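Local coordinates for water-soluble chlorophyll protein (Brassicaceae, PDB 5HPZ) that binds hydroxylated chlorophyll a in a water-soluble tetramer and has the beta-trefoil fold of the Kunitz-type protease inhibitors, at residues 39-44 and 88-93; 80-85 and 95-100; 47-52 and 153-158. All blocks are in the same frame, centred on the assembly; numbering follows the deposited sequence.

Contact 1: residues 39-44 and 88-93; sequences PFCPLG and PVCNEL. With 68G (13'2-hydroxyl-Chlorophyll a), chain C.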
# COMPACT_ATOMS: atom_id res chain seq x y z
N PRO A 39 -6.10 -1.91 -11.10
CA PRO A 39 -6.77 -0.82 -10.36
C PRO A 39 -7.45 -1.29 -9.04
O PRO A 39 -7.78 -2.45 -8.91
CB PRO A 39 -7.83 -0.29 -11.39
CG PRO A 39 -8.05 -1.47 -12.29
CD PRO A 39 -6.73 -2.14 -12.42
N PHE A 40 -7.56 -0.42 -8.04
CA PHE A 40 -8.20 -0.82 -6.76
C PHE A 40 -9.69 -0.35 -6.68
O PHE A 40 -10.38 -0.65 -5.69
CB PHE A 40 -7.38 -0.37 -5.53
CG PHE A 40 -6.92 1.05 -5.61
CD1 PHE A 40 -7.85 2.09 -5.53
CD2 PHE A 40 -5.58 1.35 -5.81
CE1 PHE A 40 -7.44 3.41 -5.66
CE2 PHE A 40 -5.16 2.67 -5.91
CZ PHE A 40 -6.10 3.69 -5.85
N CYS A 41 -10.15 0.35 -7.71
CA CYS A 41 -11.54 0.76 -7.87
C CYS A 41 -12.21 -0.12 -8.92
O CYS A 41 -11.59 -0.45 -9.89
CB CYS A 41 -11.57 2.17 -8.40
SG CYS A 41 -10.77 3.35 -7.32
N PRO A 42 -13.48 -0.44 -8.78
CA PRO A 42 -14.30 -0.18 -7.57
C PRO A 42 -13.91 -1.04 -6.39
O PRO A 42 -13.39 -2.13 -6.57
CB PRO A 42 -15.72 -0.61 -8.00
CG PRO A 42 -15.53 -1.55 -9.16
CD PRO A 42 -14.16 -1.32 -9.77
N LEU A 43 -14.11 -0.50 -5.20
CA LEU A 43 -13.88 -1.16 -3.96
C LEU A 43 -14.87 -2.29 -3.75
O LEU A 43 -16.02 -2.27 -4.28
CB LEU A 43 -14.09 -0.17 -2.82
CG LEU A 43 -13.11 0.99 -2.81
CD1 LEU A 43 -13.52 1.91 -1.69
CD2 LEU A 43 -11.65 0.51 -2.58
N GLY A 44 -14.43 -3.27 -2.94
CA GLY A 44 -15.30 -4.36 -2.54
C GLY A 44 -15.82 -4.08 -1.17
O GLY A 44 -15.53 -3.02 -0.58
N PRO A 88 -11.61 8.92 0.22
CA PRO A 88 -10.45 9.50 -0.45
C PRO A 88 -9.99 8.79 -1.72
O PRO A 88 -8.96 9.17 -2.27
CB PRO A 88 -9.34 9.40 0.61
CG PRO A 88 -9.78 8.26 1.50
CD PRO A 88 -11.27 8.27 1.50
N VAL A 89 -10.69 7.73 -2.13
CA VAL A 89 -10.39 7.06 -3.39
C VAL A 89 -11.68 6.71 -4.10
O VAL A 89 -12.80 6.77 -3.51
CB VAL A 89 -9.57 5.78 -3.19
CG1 VAL A 89 -8.17 6.16 -2.76
CG2 VAL A 89 -10.27 4.86 -2.19
N CYS A 90 -11.51 6.38 -5.37
CA CYS A 90 -12.58 5.91 -6.20
C CYS A 90 -13.71 6.94 -6.33
O CYS A 90 -14.88 6.57 -6.33
CB CYS A 90 -13.11 4.56 -5.69
SG CYS A 90 -11.81 3.29 -5.61
N ASN A 91 -13.34 8.21 -6.47
CA ASN A 91 -14.32 9.30 -6.33
C ASN A 91 -15.25 9.51 -7.51
O ASN A 91 -16.30 10.12 -7.40
CB ASN A 91 -13.57 10.58 -6.06
CG ASN A 91 -13.01 10.60 -4.68
OD1 ASN A 91 -11.78 10.63 -4.47
ND2 ASN A 91 -13.92 10.54 -3.71
N GLU A 92 -14.84 9.06 -8.67
CA GLU A 92 -15.67 9.07 -9.84
C GLU A 92 -16.77 8.01 -9.78
O GLU A 92 -17.54 7.91 -10.72
CB GLU A 92 -14.81 8.85 -11.10
CG GLU A 92 -14.08 7.48 -11.18
CD GLU A 92 -13.27 7.09 -9.91
OE1 GLU A 92 -12.83 7.99 -9.15
OE2 GLU A 92 -13.09 5.90 -9.63
N LEU A 93 -16.84 7.22 -8.69
CA LEU A 93 -17.92 6.23 -8.56
C LEU A 93 -18.72 6.56 -7.34
O LEU A 93 -18.18 7.10 -6.39
CB LEU A 93 -17.35 4.79 -8.44
CG LEU A 93 -16.60 4.17 -9.61
CD1 LEU A 93 -15.87 2.89 -9.20
CD2 LEU A 93 -17.55 3.88 -10.76
C1 68G C . -8.12 -5.82 9.32
C2 68G C . -7.01 -4.88 9.82
C3 68G C . -5.65 -5.15 9.36
C4 68G C . -5.52 -6.36 8.49
C5 68G C . -4.41 -4.37 9.80
C6 68G C . -4.29 -3.04 9.13
C7 68G C . -4.26 -3.12 7.64
C8 68G C . -3.67 -1.80 7.19
C9 68G C . -4.59 -0.58 7.46
C10 68G C . -3.47 -1.87 5.69
C11 68G C . -2.02 -2.02 5.49
C12 68G C . -1.91 -1.90 3.97
C13 68G C . -1.02 -3.05 3.53
C14 68G C . 0.36 -3.01 4.25
C15 68G C . -0.87 -2.93 2.00
C16 68G C . -0.50 -4.27 1.38
C17 68G C . -0.44 -3.95 -0.10
C18 68G C . -0.02 -5.21 -0.77
C19 68G C . -0.54 -5.20 -2.19
C20 68G C . 1.51 -5.18 -0.84
O2A 68G C . -8.25 -5.86 7.86
CGA 68G C . -9.55 -6.18 7.62
O1A 68G C . -10.36 -6.57 8.48
CBA 68G C . -9.99 -5.95 6.22
CAA 68G C . -10.68 -4.55 6.21
C2A 68G C . -9.67 -3.36 6.37
C3A 68G C . -8.85 -3.27 5.15
CMA 68G C . -7.48 -2.89 5.64
C4A 68G C . -9.36 -2.17 4.34
CHB 68G C . -8.91 -1.77 3.16
NA 68G C . -10.28 -1.58 5.07
C1A 68G C . -10.44 -2.15 6.27
CHA 68G C . -11.27 -1.63 7.19
CBD 68G C . -11.50 -1.99 8.56
CGD 68G C . -10.27 -1.99 9.34
O1D 68G C . -9.96 -2.93 10.11
O2D 68G C . -9.46 -0.92 9.20
CED 68G C . -8.28 -1.01 9.97
O 68G C . -11.97 -3.27 8.75
CAD 68G C . -12.44 -1.03 9.06
OBD 68G C . -12.94 -1.07 10.22
C3D 68G C . -12.72 -0.14 8.06
C2D 68G C . -13.38 0.97 7.60
CMD 68G C . -14.24 1.72 8.35
C4D 68G C . -12.01 -0.52 7.00
ND 68G C . -12.17 0.28 5.96
C1D 68G C . -13.04 1.24 6.32
CHD 68G C . -13.46 2.28 5.50
C4C 68G C . -13.09 2.63 4.26
NC 68G C . -12.23 1.87 3.50
MG 68G C . -11.31 0.16 4.14
C3C 68G C . -13.45 3.68 3.46
CAC 68G C . -14.39 4.81 3.81
CBC 68G C . -13.48 5.82 4.60
C2C 68G C . -12.81 3.56 2.28
CMC 68G C . -12.93 4.44 1.25
C1C 68G C . -12.04 2.43 2.30
CHC 68G C . -11.22 1.91 1.37
C4B 68G C . -10.25 0.98 1.49
NB 68G C . -10.25 0.04 2.45
C1B 68G C . -9.18 -0.73 2.32
C2B 68G C . -8.47 -0.26 1.25
CMB 68G C . -7.30 -0.78 0.80
C3B 68G C . -9.17 0.76 0.72
CAB 68G C . -8.91 1.59 -0.30
CBB 68G C . -8.04 1.33 -1.51
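Cys90 SG is met by three side chains of residues 39-44. Cys41 SG is bonded to it covalently at 2.0 Å. The disulfide torsion chi3 is -92°, close to the relaxed right angle of an S-S bond. Leu43 comes to the same sulfur through its branch carbon, with CG 3.8 Å from Cys90 SG. Phe40 presents a ring edge, its CD1 lying 4.1 Å from Cys90 SG. The sulfur is 84° off the ring normal, a sulfur-aromatic contact made at the rim. With chi1 at 47°, the ring of Phe40 is folded back between its backbone N and carbonyl carbon. From there it crosses Val89 at about a right angle, Phe40 CE1 to Val89 CB at 4.0 Å. At the other end, Leu93 CD1 packs on Pro42 CB at 3.7 Å. Cys90 to Leu93 form a type I turn that puts Leu93 there.

The chlorophyll borders the Leu43 side. Leu43 CD2 is 3.7 Å from the vinyl carbon CAB, and Val89 CG2 is 4.0 Å from the same CAB. The backbone of Leu43 also hydrogen-bonds to that of Ile113, and Pro88 packs on Leu38 of a second subunit.

No hydrogen bond joins the two segments. One covalent bond, flanked mostly by apolar side chains, ties the loops, and their aliphatic groups give the pigment's vinyl group a nonpolar surface.

Contact 2: residues 80-85 and 95-100; sequences IEFRSE and KLWAVD
Trp97 packs against both Ile80 and Phe82. Ile80 CG2 lies over the centre of the five-membered indole ring, 3.5 Å from its centroid and only 8° off the ring normal. This is a CH-pi contact. Ile80 CG1 stands beside its own backbone N (chi1 -57°), which puts CG2 over the five-membered ring, while CD1 of the other branch reaches the six-membered ring. Phe82 meets the nitrogen side of the same indole. Trp97 NE1 sits over one face of the phenyl ring, toward its rim, 3.3 Å from Phe82 CE2. The two ring planes are inclined at 46°, an oblique pairing.

Backbone bonds set these side chains in register. Trp97 N donates to Ile80 O at 2.8 Å, and Phe82 N donates to Lys95 O at 3.0 Å. Between them Glu81 and Leu96 form a single antiparallel bridge, a non-hydrogen-bonded pair. Their side chains turn away from the aromatic side and touch tightly, Glu81 CB to Leu96 CD2 at 3.3 Å. A water extends the pairing past the bridge: it accepts from Ile80 N at 2.7 Å and lies 2.9 Å from Trp97 O, to which it can donate. Lys95 runs out as an extended chain beside Phe82 O toward Ser84 O.

Further out, Ile45 touches both Phe82 and Trp97, and Ile113 lies against Phe82. Glu81 also pairs through its backbone with Ser59, and Ala98 with Ile112, so the bridge joins two two-stranded antiparallel pairs.

The two sides differ in chemistry. An aromatic and aliphatic cluster faces the interior, while the carboxylate of Glu81 and the amine of Lys95 stay at the margin. Two direct bonds and one water join the backbones here.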
# COMPACT_ATOMS: atom_id res chain seq x y z
N ILE A 80 -28.58 0.52 -1.25
CA ILE A 80 -27.82 0.54 -0.00
C ILE A 80 -26.60 1.41 -0.24
O ILE A 80 -25.86 1.21 -1.20
CB ILE A 80 -27.38 -0.87 0.41
CG1 ILE A 80 -28.60 -1.78 0.54
CG2 ILE A 80 -26.56 -0.83 1.68
CD1 ILE A 80 -28.24 -3.25 0.73
N GLU A 81 -26.39 2.39 0.61
CA GLU A 81 -25.28 3.29 0.40
C GLU A 81 -24.47 3.50 1.62
O GLU A 81 -24.96 3.70 2.78
CB GLU A 81 -25.70 4.63 -0.26
CG GLU A 81 -26.91 5.39 0.28
CD GLU A 81 -26.91 6.85 -0.20
OE1 GLU A 81 -26.35 7.14 -1.28
OE2 GLU A 81 -27.43 7.72 0.54
N PHE A 82 -23.19 3.46 1.39
CA PHE A 82 -22.29 3.80 2.44
C PHE A 82 -22.41 5.30 2.74
O PHE A 82 -22.56 6.10 1.82
CB PHE A 82 -20.88 3.39 2.04
CG PHE A 82 -20.55 1.92 2.37
CD1 PHE A 82 -20.65 1.45 3.70
CD2 PHE A 82 -20.14 1.05 1.40
CE1 PHE A 82 -20.35 0.12 4.02
CE2 PHE A 82 -19.79 -0.27 1.71
CZ PHE A 82 -19.89 -0.73 3.02
N ARG A 83 -22.35 5.63 4.03
CA ARG A 83 -22.39 7.00 4.51
C ARG A 83 -21.09 7.39 5.21
O ARG A 83 -20.80 6.96 6.33
CB ARG A 83 -23.59 7.20 5.45
CG ARG A 83 -24.98 7.09 4.77
CD ARG A 83 -25.13 7.79 3.42
N SER A 84 -20.30 8.22 4.51
CA SER A 84 -19.04 8.73 5.03
C SER A 84 -18.73 10.17 4.50
O SER A 84 -18.69 10.36 3.33
CB SER A 84 -17.91 7.80 4.54
OG SER A 84 -16.71 8.11 5.21
N GLU A 85 -18.49 11.13 5.41
CA GLU A 85 -17.92 12.42 5.06
C GLU A 85 -16.68 12.18 4.20
O GLU A 85 -16.56 12.72 3.12
CB GLU A 85 -17.54 13.23 6.34
N LYS A 95 -21.13 5.70 -3.83
CA LYS A 95 -21.05 4.85 -2.66
C LYS A 95 -22.21 3.81 -2.60
O LYS A 95 -22.53 3.31 -1.55
CB LYS A 95 -21.05 5.76 -1.45
CG LYS A 95 -19.99 6.89 -1.55
CD LYS A 95 -19.93 7.77 -0.31
CE LYS A 95 -19.24 9.11 -0.57
NZ LYS A 95 -19.18 9.90 0.70
N LEU A 96 -22.90 3.57 -3.70
CA LEU A 96 -23.99 2.59 -3.70
C LEU A 96 -23.44 1.19 -3.88
O LEU A 96 -22.58 0.98 -4.74
CB LEU A 96 -24.96 2.79 -4.87
CG LEU A 96 -25.84 4.04 -4.86
CD1 LEU A 96 -26.99 3.76 -5.79
CD2 LEU A 96 -26.35 4.38 -3.48
N TRP A 97 -23.98 0.25 -3.10
CA TRP A 97 -23.69 -1.16 -3.29
C TRP A 97 -24.25 -1.55 -4.61
O TRP A 97 -25.29 -1.03 -5.04
CB TRP A 97 -24.34 -2.03 -2.21
CG TRP A 97 -23.83 -1.84 -0.79
CD1 TRP A 97 -23.19 -0.78 -0.26
CD2 TRP A 97 -23.88 -2.83 0.23
NE1 TRP A 97 -22.90 -1.02 1.07
CE2 TRP A 97 -23.29 -2.29 1.38
CE3 TRP A 97 -24.40 -4.12 0.28
CZ2 TRP A 97 -23.17 -3.01 2.57
CZ3 TRP A 97 -24.29 -4.81 1.44
CH2 TRP A 97 -23.69 -4.28 2.56
N ALA A 98 -23.57 -2.49 -5.25
CA ALA A 98 -23.99 -2.97 -6.51
C ALA A 98 -23.33 -4.31 -6.75
O ALA A 98 -22.31 -4.62 -6.18
CB ALA A 98 -23.59 -1.97 -7.55
N VAL A 99 -23.89 -5.11 -7.63
CA VAL A 99 -23.32 -6.40 -7.95
C VAL A 99 -22.41 -6.18 -9.12
O VAL A 99 -22.83 -5.57 -10.09
CB VAL A 99 -24.40 -7.41 -8.40
CG1 VAL A 99 -23.79 -8.67 -8.99
CG2 VAL A 99 -25.31 -7.77 -7.25
N ASP A 100 -21.17 -6.69 -9.07
CA ASP A 100 -20.20 -6.53 -10.18
C ASP A 100 -20.86 -7.10 -11.46
O ASP A 100 -21.17 -8.27 -11.50
CB ASP A 100 -18.90 -7.28 -9.83
CG ASP A 100 -17.78 -7.14 -10.88
OD1 ASP A 100 -17.84 -6.31 -11.83
OD2 ASP A 100 -16.81 -7.92 -10.71
O HOH W 1 -27.57 0.09 -3.68

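Contact 3: residues 47-52 and 153-158; sequences QTLLPY and GAPQLI. With 68G (13'2-hydroxyl-Chlorophyll a), chain C.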
# COMPACT_ATOMS: atom_id res chain seq x y z
N GLN A 47 -16.21 -8.09 5.60
CA GLN A 47 -16.41 -7.99 7.05
C GLN A 47 -15.06 -7.81 7.73
O GLN A 47 -14.16 -8.58 7.55
CB GLN A 47 -17.12 -9.24 7.58
CG GLN A 47 -17.24 -9.17 9.09
CD GLN A 47 -17.54 -10.47 9.78
OE1 GLN A 47 -17.50 -11.56 9.18
NE2 GLN A 47 -17.85 -10.37 11.11
N THR A 48 -14.92 -6.82 8.58
CA THR A 48 -13.69 -6.73 9.28
C THR A 48 -13.57 -7.87 10.33
O THR A 48 -14.54 -8.33 10.88
CB THR A 48 -13.50 -5.33 9.88
OG1 THR A 48 -12.21 -5.28 10.48
CG2 THR A 48 -14.52 -5.06 10.88
N LEU A 49 -12.35 -8.32 10.54
CA LEU A 49 -12.01 -9.36 11.51
C LEU A 49 -11.86 -8.81 12.90
O LEU A 49 -11.80 -9.55 13.88
CB LEU A 49 -10.69 -10.00 11.09
CG LEU A 49 -10.69 -10.92 9.87
CD1 LEU A 49 -9.27 -11.33 9.53
CD2 LEU A 49 -11.62 -12.14 10.10
N LEU A 50 -11.77 -7.49 12.98
CA LEU A 50 -11.53 -6.82 14.24
C LEU A 50 -12.81 -6.72 15.03
O LEU A 50 -13.79 -6.12 14.60
CB LEU A 50 -10.96 -5.41 13.97
CG LEU A 50 -9.56 -5.37 13.33
CD1 LEU A 50 -9.03 -3.94 13.41
CD2 LEU A 50 -8.56 -6.34 13.97
N PRO A 51 -12.82 -7.28 16.22
CA PRO A 51 -14.09 -7.46 16.95
C PRO A 51 -14.93 -6.23 17.33
O PRO A 51 -16.16 -6.26 17.28
CB PRO A 51 -13.65 -8.19 18.24
CG PRO A 51 -12.18 -8.18 18.26
CD PRO A 51 -11.70 -8.00 16.84
N TYR A 52 -14.30 -5.15 17.74
CA TYR A 52 -15.07 -3.97 18.14
C TYR A 52 -15.23 -2.93 17.04
O TYR A 52 -15.77 -1.85 17.29
CB TYR A 52 -14.44 -3.35 19.38
CG TYR A 52 -14.17 -4.42 20.40
CD1 TYR A 52 -15.20 -4.93 21.19
CD2 TYR A 52 -12.90 -5.00 20.53
CE1 TYR A 52 -14.97 -5.94 22.10
CE2 TYR A 52 -12.65 -5.99 21.46
CZ TYR A 52 -13.70 -6.46 22.22
OH TYR A 52 -13.48 -7.45 23.13
N GLY A 153 -7.94 -13.45 4.82
CA GLY A 153 -9.11 -14.32 4.68
C GLY A 153 -10.44 -13.77 5.21
O GLY A 153 -11.41 -14.49 5.25
N ALA A 154 -10.52 -12.49 5.56
CA ALA A 154 -11.81 -11.88 6.03
C ALA A 154 -12.94 -12.08 5.03
O ALA A 154 -12.69 -12.06 3.84
CB ALA A 154 -11.67 -10.40 6.30
N PRO A 155 -14.16 -12.32 5.51
CA PRO A 155 -15.23 -12.62 4.53
C PRO A 155 -15.51 -11.47 3.54
O PRO A 155 -15.67 -10.32 3.97
CB PRO A 155 -16.43 -12.83 5.41
CG PRO A 155 -15.86 -13.34 6.69
CD PRO A 155 -14.56 -12.62 6.89
N GLN A 156 -15.50 -11.78 2.25
CA GLN A 156 -15.78 -10.79 1.24
C GLN A 156 -17.17 -11.05 0.69
O GLN A 156 -17.52 -12.23 0.43
CB GLN A 156 -14.77 -10.94 0.14
CG GLN A 156 -15.12 -10.10 -1.03
CD GLN A 156 -14.26 -10.40 -2.22
OE1 GLN A 156 -13.19 -10.96 -2.11
NE2 GLN A 156 -14.76 -10.00 -3.37
N LEU A 157 -17.94 -9.99 0.43
CA LEU A 157 -19.29 -10.14 -0.04
C LEU A 157 -19.30 -10.46 -1.47
O LEU A 157 -18.67 -9.77 -2.26
CB LEU A 157 -20.16 -8.91 0.17
CG LEU A 157 -20.87 -8.84 1.51
CD1 LEU A 157 -19.88 -8.79 2.69
CD2 LEU A 157 -21.79 -7.65 1.53
N ILE A 158 -20.10 -11.48 -1.81
CA ILE A 158 -20.47 -11.82 -3.18
C ILE A 158 -21.96 -12.10 -3.31
O ILE A 158 -22.68 -12.20 -2.33
CB ILE A 158 -19.74 -13.08 -3.62
CG1 ILE A 158 -20.17 -14.23 -2.71
CG2 ILE A 158 -18.24 -12.82 -3.66
CD1 ILE A 158 -19.25 -15.42 -2.77
C1 68G C . -8.12 -5.82 9.32
C2 68G C . -7.01 -4.88 9.82
C3 68G C . -5.65 -5.15 9.36
C4 68G C . -5.52 -6.36 8.49
C5 68G C . -4.41 -4.37 9.80
C6 68G C . -4.29 -3.04 9.13
C7 68G C . -4.26 -3.12 7.64
C8 68G C . -3.67 -1.80 7.19
C9 68G C . -4.59 -0.58 7.46
C10 68G C . -3.47 -1.87 5.69
C11 68G C . -2.02 -2.02 5.49
C12 68G C . -1.91 -1.90 3.97
C13 68G C . -1.02 -3.05 3.53
C14 68G C . 0.36 -3.01 4.25
C15 68G C . -0.87 -2.93 2.00
C16 68G C . -0.50 -4.27 1.38
C17 68G C . -0.44 -3.95 -0.10
C18 68G C . -0.02 -5.21 -0.77
C19 68G C . -0.54 -5.20 -2.19
C20 68G C . 1.51 -5.18 -0.84
O2A 68G C . -8.25 -5.86 7.86
CGA 68G C . -9.55 -6.18 7.62
O1A 68G C . -10.36 -6.57 8.48
CBA 68G C . -9.99 -5.95 6.22
CAA 68G C . -10.68 -4.55 6.21
C2A 68G C . -9.67 -3.36 6.37
C3A 68G C . -8.85 -3.27 5.15
CMA 68G C . -7.48 -2.89 5.64
C4A 68G C . -9.36 -2.17 4.34
CHB 68G C . -8.91 -1.77 3.16
NA 68G C . -10.28 -1.58 5.07
C1A 68G C . -10.44 -2.15 6.27
CHA 68G C . -11.27 -1.63 7.19
CBD 68G C . -11.50 -1.99 8.56
CGD 68G C . -10.27 -1.99 9.34
O1D 68G C . -9.96 -2.93 10.11
O2D 68G C . -9.46 -0.92 9.20
CED 68G C . -8.28 -1.01 9.97
O 68G C . -11.97 -3.27 8.75
CAD 68G C . -12.44 -1.03 9.06
OBD 68G C . -12.94 -1.07 10.22
C3D 68G C . -12.72 -0.14 8.06
C2D 68G C . -13.38 0.97 7.60
CMD 68G C . -14.24 1.72 8.35
C4D 68G C . -12.01 -0.52 7.00
ND 68G C . -12.17 0.28 5.96
C1D 68G C . -13.04 1.24 6.32
CHD 68G C . -13.46 2.28 5.50
C4C 68G C . -13.09 2.63 4.26
NC 68G C . -12.23 1.87 3.50
MG 68G C . -11.31 0.16 4.14
C3C 68G C . -13.45 3.68 3.46
CAC 68G C . -14.39 4.81 3.81
CBC 68G C . -13.48 5.82 4.60
C2C 68G C . -12.81 3.56 2.28
CMC 68G C . -12.93 4.44 1.25
C1C 68G C . -12.04 2.43 2.30
CHC 68G C . -11.22 1.91 1.37
C4B 68G C . -10.25 0.98 1.49
NB 68G C . -10.25 0.04 2.45
C1B 68G C . -9.18 -0.73 2.32
C2B 68G C . -8.47 -0.26 1.25
CMB 68G C . -7.30 -0.78 0.80
C3B 68G C . -9.17 0.76 0.72
CAB 68G C . -8.91 1.59 -0.30
CBB 68G C . -8.04 1.33 -1.51
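The loop that leaves strand 44-47 of the beta-trefoil lines the chlorophyll pocket, and Gln47 joins its start to Pro155 at the head of strand 155-160. Gln47 N donates to Pro155 O at 2.8 Å. The bond is nearly straight, 163° at the hydrogen. The side chain of Gln47 extends across the proline ring, with OE1 3.5 Å from Pro155 CG. Its amide end is held elsewhere, since NE2 bonds to Ser25 OG and Gly28 O. Ala154 turns its methyl toward the loop. Its CB lies 3.3 Å from Gln47 O and 3.7 Å from Leu49 CG, so the methyl touches both a carbonyl oxygen and a leucine branch carbon.

Thr48 points the other way, to the pigment. Its chi1 of -176° sets the hydroxyl trans to the backbone N. Thr48 OG1 then lies 3.0 Å from 68G O1A, the carbonyl oxygen of the phytyl ester. Leu49 N makes a weak bond to the same O1A at 3.4 Å. Leu50 CD1 lies 3.6 Å from O1D, the carbonyl of the methyl ester. Ile86 of a neighbouring subunit packs on both Leu49 and Leu50.

The strand start packs on the beginning of the loop, while Thr48 and the backbone of Leu49 meet the phytyl ester. The result is a chlorophyll pocket lined by a loop of the Kunitz-type beta-trefoil, beside a subunit interface.

How the contacts relate
All three contacts are partly buried. Contact 2 is the most central, about 8 Å from the chain's centre to its own; contact 3 is about 12 Å out and contact 1 about 16 Å. Residues 88-93 of contact 1 lead almost directly into residues 95-100 of contact 2. The apolar cluster of contact 2 reaches strand 155-160, where Trp97 CZ3 meets Leu157 CD2 at 3.8 Å. Contacts 1 and 3 adjoin along strand 44-47 and touch the same chlorophyll. Contact 1 offers it an apolar wall; contact 3 meets its esters with polar groups and a leucine. A disulfide ties the outer loops, backbone bonds the inner strands, and a single backbone bond and a few aliphatic touches the pocket loop.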